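Local structure of CRISPR-associated protein CasA/Cse1 (Thermus thermophilus, 4AN8) at residues 9-15 against 99-105; 17-21 against 56-60. The protein forms part of the Cascade ribonucleoprotein complex of type I-E CRISPR systems, which probably targets invading nucleic acids in adaptive immunity against viruses and plasmids. All blocks are in the same frame, centred on the assembly; numbering follows the deposited sequence.

Contact 1. Residues 9-15 against 99-105; sequences EKFNLID and RDRFFLF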
loop_
_atom_site.group_PDB
_atom_site.type_symbol
_atom_site.label_atom_id
_atom_site.label_comp_id
_atom_site.label_asym_id
_atom_site.label_seq_id
_atom_site.Cartn_x
_atom_site.Cartn_y
_atom_site.Cartn_z
ATOM N N GLU A 9 -7.042 2.706 -33.306
ATOM C CA GLU A 9 -7.152 1.626 -32.343
ATOM C C GLU A 9 -5.718 1.146 -32.106
ATOM O O GLU A 9 -5.081 0.642 -33.026
ATOM C CB GLU A 9 -7.992 0.510 -32.953
ATOM C CG GLU A 9 -8.554 -0.481 -31.975
ATOM C CD GLU A 9 -9.285 -1.617 -32.671
ATOM O OE1 GLU A 9 -8.610 -2.411 -33.373
ATOM O OE2 GLU A 9 -10.528 -1.721 -32.511
ATOM N N LYS A 10 -5.184 1.330 -30.902
ATOM C CA LYS A 10 -3.766 1.034 -30.675
ATOM C C LYS A 10 -3.392 0.591 -29.246
ATOM O O LYS A 10 -3.981 1.043 -28.263
ATOM C CB LYS A 10 -2.910 2.224 -31.101
ATOM C CG LYS A 10 -1.429 1.961 -30.977
ATOM C CD LYS A 10 -0.617 3.228 -31.213
ATOM C CE LYS A 10 -0.653 3.662 -32.676
ATOM N NZ LYS A 10 0.121 4.925 -32.859
ATOM N N PHE A 11 -2.423 -0.325 -29.167
ATOM C CA PHE A 11 -1.782 -0.737 -27.923
ATOM C C PHE A 11 -2.711 -1.422 -26.908
ATOM O O PHE A 11 -3.090 -0.860 -25.878
ATOM C CB PHE A 11 -1.021 0.422 -27.289
ATOM C CG PHE A 11 0.052 -0.020 -26.312
ATOM C CD1 PHE A 11 1.348 -0.319 -26.755
ATOM C CD2 PHE A 11 -0.232 -0.148 -24.952
ATOM C CE1 PHE A 11 2.348 -0.741 -25.846
ATOM C CE2 PHE A 11 0.765 -0.554 -24.035
ATOM C CZ PHE A 11 2.048 -0.853 -24.488
ATOM N N ASN A 12 -3.035 -2.665 -27.198
ATOM C CA ASN A 12 -3.883 -3.443 -26.335
ATOM C C ASN A 12 -3.119 -3.958 -25.094
ATOM O O ASN A 12 -2.052 -4.579 -25.199
ATOM C CB ASN A 12 -4.489 -4.597 -27.129
ATOM C CG ASN A 12 -5.639 -5.231 -26.413
ATOM O OD1 ASN A 12 -5.443 -5.936 -25.422
ATOM N ND2 ASN A 12 -6.858 -4.972 -26.884
ATOM N N LEU A 13 -3.674 -3.697 -23.915
ATOM C CA LEU A 13 -2.980 -4.052 -22.687
ATOM C C LEU A 13 -2.991 -5.546 -22.411
ATOM O O LEU A 13 -2.295 -6.026 -21.511
ATOM C CB LEU A 13 -3.552 -3.276 -21.507
ATOM C CG LEU A 13 -3.451 -1.754 -21.673
ATOM C CD1 LEU A 13 -4.284 -1.087 -20.602
ATOM C CD2 LEU A 13 -1.995 -1.296 -21.620
ATOM N N ILE A 14 -3.780 -6.293 -23.167
ATOM C CA ILE A 14 -3.787 -7.742 -22.985
ATOM C C ILE A 14 -2.599 -8.394 -23.677
ATOM O O ILE A 14 -2.098 -9.409 -23.204
ATOM C CB ILE A 14 -5.063 -8.389 -23.518
ATOM C CG1 ILE A 14 -6.231 -7.987 -22.621
ATOM C CG2 ILE A 14 -4.883 -9.917 -23.595
ATOM C CD1 ILE A 14 -7.592 -8.160 -23.236
ATOM N N ASP A 15 -2.126 -7.792 -24.765
ATOM C CA ASP A 15 -1.112 -8.431 -25.594
ATOM C C ASP A 15 0.247 -7.732 -25.630
ATOM O O ASP A 15 1.263 -8.355 -25.937
ATOM C CB ASP A 15 -1.643 -8.610 -27.013
ATOM C CG ASP A 15 -2.936 -9.383 -27.047
ATOM O OD1 ASP A 15 -2.960 -10.538 -26.575
ATOM O OD2 ASP A 15 -3.937 -8.838 -27.540
ATOM N N ARG A 99 -11.591 -7.864 -24.824
ATOM C CA ARG A 99 -10.421 -7.378 -25.544
ATOM C C ARG A 99 -10.600 -5.974 -26.133
ATOM O O ARG A 99 -9.704 -5.140 -26.058
ATOM C CB ARG A 99 -10.044 -8.354 -26.657
ATOM C CG ARG A 99 -8.930 -7.827 -27.535
ATOM C CD ARG A 99 -8.540 -8.801 -28.622
ATOM N NE ARG A 99 -7.744 -8.123 -29.638
ATOM C CZ ARG A 99 -6.425 -8.004 -29.582
ATOM N NH1 ARG A 99 -5.762 -8.528 -28.562
ATOM N NH2 ARG A 99 -5.770 -7.371 -30.545
ATOM N N ASP A 100 -11.753 -5.701 -26.719
ATOM C CA ASP A 100 -11.927 -4.395 -27.355
ATOM C C ASP A 100 -12.051 -3.243 -26.360
ATOM O O ASP A 100 -12.116 -2.078 -26.772
ATOM C CB ASP A 100 -13.092 -4.413 -28.341
ATOM C CG ASP A 100 -12.803 -5.281 -29.554
ATOM O OD1 ASP A 100 -11.675 -5.198 -30.090
ATOM O OD2 ASP A 100 -13.695 -6.062 -29.960
ATOM N N ARG A 101 -12.056 -3.560 -25.066
ATOM C CA ARG A 101 -12.048 -2.520 -24.032
ATOM C C ARG A 101 -10.643 -2.273 -23.426
ATOM O O ARG A 101 -10.480 -1.429 -22.538
ATOM C CB ARG A 101 -13.074 -2.826 -22.931
ATOM C CG ARG A 101 -14.554 -2.834 -23.398
ATOM C CD ARG A 101 -15.066 -1.462 -23.822
ATOM N NE ARG A 101 -15.063 -0.504 -22.716
ATOM C CZ ARG A 101 -16.082 -0.290 -21.882
ATOM N NH1 ARG A 101 -17.220 -0.959 -22.025
ATOM N NH2 ARG A 101 -15.965 0.611 -20.904
ATOM N N PHE A 102 -9.632 -2.973 -23.931
ATOM C CA PHE A 102 -8.293 -2.892 -23.343
ATOM C C PHE A 102 -7.276 -2.199 -24.216
ATOM O O PHE A 102 -6.077 -2.269 -23.953
ATOM C CB PHE A 102 -7.780 -4.280 -22.966
ATOM C CG PHE A 102 -8.301 -4.779 -21.647
ATOM C CD1 PHE A 102 -9.512 -5.446 -21.581
ATOM C CD2 PHE A 102 -7.587 -4.545 -20.466
ATOM C CE1 PHE A 102 -9.983 -5.912 -20.383
ATOM C CE2 PHE A 102 -8.049 -4.993 -19.254
ATOM C CZ PHE A 102 -9.245 -5.689 -19.205
ATOM N N PHE A 103 -7.747 -1.522 -25.253
ATOM C CA PHE A 103 -6.861 -0.669 -26.039
ATOM C C PHE A 103 -6.606 0.638 -25.299
ATOM O O PHE A 103 -7.533 1.289 -24.796
ATOM C CB PHE A 103 -7.421 -0.381 -27.442
ATOM C CG PHE A 103 -7.389 -1.564 -28.384
ATOM C CD1 PHE A 103 -6.266 -1.840 -29.131
ATOM C CD2 PHE A 103 -8.507 -2.377 -28.544
ATOM C CE1 PHE A 103 -6.234 -2.919 -30.016
ATOM C CE2 PHE A 103 -8.479 -3.466 -29.432
ATOM C CZ PHE A 103 -7.341 -3.722 -30.165
ATOM N N LEU A 104 -5.329 1.014 -25.244
ATOM C CA LEU A 104 -4.925 2.261 -24.616
ATOM C C LEU A 104 -5.433 3.467 -25.417
ATOM O O LEU A 104 -5.759 4.501 -24.844
ATOM C CB LEU A 104 -3.398 2.314 -24.499
ATOM C CG LEU A 104 -2.839 3.423 -23.612
ATOM C CD1 LEU A 104 -3.435 3.327 -22.166
ATOM C CD2 LEU A 104 -1.306 3.440 -23.620
ATOM N N PHE A 105 -5.458 3.336 -26.743
ATOM C CA PHE A 105 -6.036 4.357 -27.641
ATOM C C PHE A 105 -7.145 3.711 -28.474
ATOM O O PHE A 105 -6.968 2.626 -29.049
ATOM C CB PHE A 105 -4.976 4.968 -28.567
ATOM C CG PHE A 105 -3.771 5.481 -27.842
ATOM C CD1 PHE A 105 -3.751 6.765 -27.326
ATOM C CD2 PHE A 105 -2.660 4.662 -27.663
ATOM C CE1 PHE A 105 -2.633 7.240 -26.634
ATOM C CE2 PHE A 105 -1.513 5.122 -26.976
ATOM C CZ PHE A 105 -1.500 6.401 -26.450
#

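Contact 2. Residues 17-21 against 56-60; sequences PWIPV and LHRLL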
loop_
_atom_site.group_PDB
_atom_site.type_symbol
_atom_site.label_atom_id
_atom_site.label_comp_id
_atom_site.label_asym_id
_atom_site.label_seq_id
_atom_site.Cartn_x
_atom_site.Cartn_y
_atom_site.Cartn_z
ATOM N N PRO A 17 3.675 -5.566 -24.312
ATOM C CA PRO A 17 4.518 -5.575 -23.113
ATOM C C PRO A 17 4.431 -4.262 -22.348
ATOM O O PRO A 17 4.797 -3.244 -22.892
ATOM C CB PRO A 17 5.937 -5.782 -23.676
ATOM C CG PRO A 17 5.849 -5.457 -25.163
ATOM C CD PRO A 17 4.433 -5.721 -25.572
ATOM N N TRP A 18 3.944 -4.274 -21.115
ATOM C CA TRP A 18 3.883 -3.039 -20.328
ATOM C C TRP A 18 3.994 -3.308 -18.835
ATOM O O TRP A 18 4.221 -2.387 -18.061
ATOM C CB TRP A 18 2.601 -2.238 -20.640
ATOM C CG TRP A 18 1.339 -2.905 -20.227
ATOM C CD1 TRP A 18 0.751 -3.980 -20.818
ATOM C CD2 TRP A 18 0.489 -2.525 -19.133
ATOM N NE1 TRP A 18 -0.405 -4.314 -20.144
ATOM C CE2 TRP A 18 -0.588 -3.428 -19.110
ATOM C CE3 TRP A 18 0.542 -1.506 -18.165
ATOM C CZ2 TRP A 18 -1.606 -3.344 -18.164
ATOM C CZ3 TRP A 18 -0.467 -1.424 -17.227
ATOM C CH2 TRP A 18 -1.524 -2.337 -17.227
ATOM N N ILE A 19 3.837 -4.572 -18.441
ATOM C CA ILE A 19 3.912 -4.983 -17.041
ATOM C C ILE A 19 5.323 -5.511 -16.744
ATOM O O ILE A 19 5.735 -6.554 -17.272
ATOM C CB ILE A 19 2.868 -6.088 -16.731
ATOM C CG1 ILE A 19 1.451 -5.622 -17.083
ATOM C CG2 ILE A 19 2.935 -6.531 -15.269
ATOM C CD1 ILE A 19 0.416 -6.716 -16.974
ATOM N N PRO A 20 6.083 -4.786 -15.909
ATOM C CA PRO A 20 7.457 -5.215 -15.630
ATOM C C PRO A 20 7.512 -6.363 -14.625
ATOM O O PRO A 20 7.152 -6.161 -13.457
ATOM C CB PRO A 20 8.107 -3.962 -15.024
ATOM C CG PRO A 20 6.976 -2.973 -14.796
ATOM C CD PRO A 20 5.676 -3.653 -15.072
ATOM N N VAL A 21 7.971 -7.537 -15.058
ATOM C CA VAL A 21 8.092 -8.679 -14.155
ATOM C C VAL A 21 9.517 -9.249 -14.142
ATOM O O VAL A 21 10.214 -9.224 -15.152
ATOM C CB VAL A 21 7.098 -9.825 -14.551
ATOM C CG1 VAL A 21 5.645 -9.428 -14.291
ATOM C CG2 VAL A 21 7.289 -10.191 -16.014
ATOM N N LEU A 56 -0.797 -2.564 -10.432
ATOM C CA LEU A 56 -0.643 -3.664 -11.380
ATOM C C LEU A 56 -1.246 -4.961 -10.811
ATOM O O LEU A 56 -1.984 -5.663 -11.519
ATOM C CB LEU A 56 0.813 -3.841 -11.811
ATOM C CG LEU A 56 1.432 -2.684 -12.616
ATOM C CD1 LEU A 56 2.972 -2.792 -12.727
ATOM C CD2 LEU A 56 0.808 -2.587 -13.971
ATOM N N HIS A 57 -0.992 -5.248 -9.534
ATOM C CA HIS A 57 -1.646 -6.383 -8.878
ATOM C C HIS A 57 -3.155 -6.223 -8.827
ATOM O O HIS A 57 -3.870 -7.202 -9.029
ATOM C CB HIS A 57 -1.157 -6.584 -7.444
ATOM C CG HIS A 57 0.213 -7.154 -7.353
ATOM N ND1 HIS A 57 1.338 -6.365 -7.246
ATOM C CD2 HIS A 57 0.651 -8.435 -7.387
ATOM C CE1 HIS A 57 2.409 -7.138 -7.204
ATOM N NE2 HIS A 57 2.018 -8.396 -7.277
ATOM N N ARG A 58 -3.642 -5.014 -8.537
ATOM C CA ARG A 58 -5.100 -4.810 -8.393
ATOM C C ARG A 58 -5.847 -4.964 -9.721
ATOM O O ARG A 58 -6.940 -5.512 -9.752
ATOM C CB ARG A 58 -5.444 -3.470 -7.715
ATOM C CG ARG A 58 -4.889 -3.349 -6.290
ATOM C CD ARG A 58 -4.729 -1.882 -5.816
ATOM N NE ARG A 58 -6.024 -1.206 -5.699
ATOM C CZ ARG A 58 -6.859 -1.367 -4.675
ATOM N NH1 ARG A 58 -6.534 -2.182 -3.686
ATOM N NH2 ARG A 58 -8.027 -0.723 -4.649
ATOM N N LEU A 59 -5.248 -4.491 -10.808
ATOM C CA LEU A 59 -5.784 -4.737 -12.141
ATOM C C LEU A 59 -5.825 -6.258 -12.477
ATOM O O LEU A 59 -6.849 -6.780 -12.930
ATOM C CB LEU A 59 -4.988 -3.961 -13.178
ATOM C CG LEU A 59 -5.444 -4.160 -14.631
ATOM C CD1 LEU A 59 -6.928 -3.812 -14.796
ATOM C CD2 LEU A 59 -4.578 -3.327 -15.621
ATOM N N LEU A 60 -4.724 -6.968 -12.224
ATOM C CA LEU A 60 -4.695 -8.406 -12.479
ATOM C C LEU A 60 -5.761 -9.133 -11.657
ATOM O O LEU A 60 -6.457 -10.008 -12.178
ATOM C CB LEU A 60 -3.319 -9.018 -12.178
ATOM C CG LEU A 60 -2.217 -8.533 -13.126
ATOM C CD1 LEU A 60 -0.913 -9.216 -12.804
ATOM C CD2 LEU A 60 -2.616 -8.734 -14.589
#

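Contact 1. Residues 9-15 against 99-105
Phe-103 lies between two residues of the 9-15 segment. On one face Glu-9 CG sits almost on the ring normal, 3.7 Å from the ring centroid in a CH-pi contact. The Glu-9 carboxylate continues over the same face, its plane 11° from the ring plane. The amide of Asn-12 stands nearly upright on the opposite face, with ND2 3.3 Å above the plane and over its centre.

Asn-12 also makes two polar contacts through its amide. With CG anti to its own N (chi1 -165°), ND2 reaches Arg-99 O at 3.0 Å. It approaches from above the carbonyl plane. Phe-102 N bonds to the same oxygen from the opposite face. OD1 takes the N-H of Ile-14, an Asx turn, so both ends of the buried amide are held. Arg-99 has two conformers. In the one given, its guanidinium stacks on this amide, planes 6° apart. Its NH1 comes implausibly close to Asp-15 OD2, so that salt bridge is doubtful in detail.

The backbones pair antiparallel, joining strand 10-12 near the N-terminus to the loop after helix 88-98. Lys-10 N gives to Phe-105 O at 2.9 Å, and Phe-105 N returns a bond to Lys-10 O. Two residues, Leu-104 and Phe-105, oppose Lys-10 in a classic bulge. Leu-104 N bonds to Phe-11 O, and Leu-13 N to Phe-102 O at 2.8 Å. Outside the segments, Lys-10 NZ forms a salt bridge with Asp-256.

The remaining contacts are apolar. Ile-14 lays CG1 over one face of the Phe-102 ring, and its CD1 comes within 3.7 Å of Phe-102 CD1. Phe-11 and Leu-104 run side by side, CD2 to CD2 at 4.0 Å.

Contact 2. Residues 17-21 against 56-60
Trp-18 and Leu-56 bring together a small antiparallel sheet and a helix. Strand 19-23 is the middle strand of three, between 26-30 and 44-45, and helix 50-67 packs against it. The axes of strand 19-21 and helix 56-60 approach to 11.0 Å at an angle of 108°. No hydrogen bond joins the two segments. The contact is buried and apolar.

The six-membered part of the indole meets the helix. Leu-56 CD2 lies 3.7 Å from Trp-18 CZ3, approaching the ring obliquely. The Trp-18 and Leu-56 side chains run antiparallel alongside one another. Leu-56 uses its other branch on the strand: CD1 touches Pro-20 CD at 3.7 Å, with the two side chains at about a right angle. Leu-56 thus touches both the indole and the proline ring, one with each methyl. Ile-19 adds looser contacts, from CG1 to Leu-56 CD2 and from CD1 to Leu-60 CD2, both at 4.4 Å.

The next shell fixes the indole. Trp-18 has chi1 66°, which places CG between the backbone N and the carbonyl carbon, and the ring reaches out to the helix. Ile-19 CG1 lies 3.6 Å above its plane, over the centre of the ring system. Trp-18 NE1 probably hydrogen-bonds to Leu-13 O, which would satisfy the buried nitrogen. Ala-155, Ala-158 and Leu-162 of helix 154-167 also pack on Trp-18, and Leu-162 touches Leu-59 as well.

Further out, Val-30 of strand 26-30 is opposed by two residues, Trp-18 and Ile-19, in a classic bulge. Back at the interface, Leu-59 has CG anti to its N (chi1 179°). Its CD2 meets the indole at the edge, in the ring plane, 3.6 Å from Trp-18 CH2.

How the contacts relate
The two contacts follow each other along the chain at their first segments, and both segments of contact 2 fall between those of contact 1 in sequence. Their centres are 14 Å apart, on the same side of the centre of the chain. They touch directly. The probable hydrogen bond between Leu-13 O of contact 1 and Trp-18 NE1 of contact 2 measures 2.9 Å. Phe-11 CZ also packs on Pro-17 O at 4.0 Å and on Trp-18 CB. Helix 154-167 spans both sites, since Ala-158 touches Leu-13 and Trp-18. Contact 1 is partly buried, its centre about 27 Å from the chain centre; contact 2 is buried, its centre about 15 Å from it.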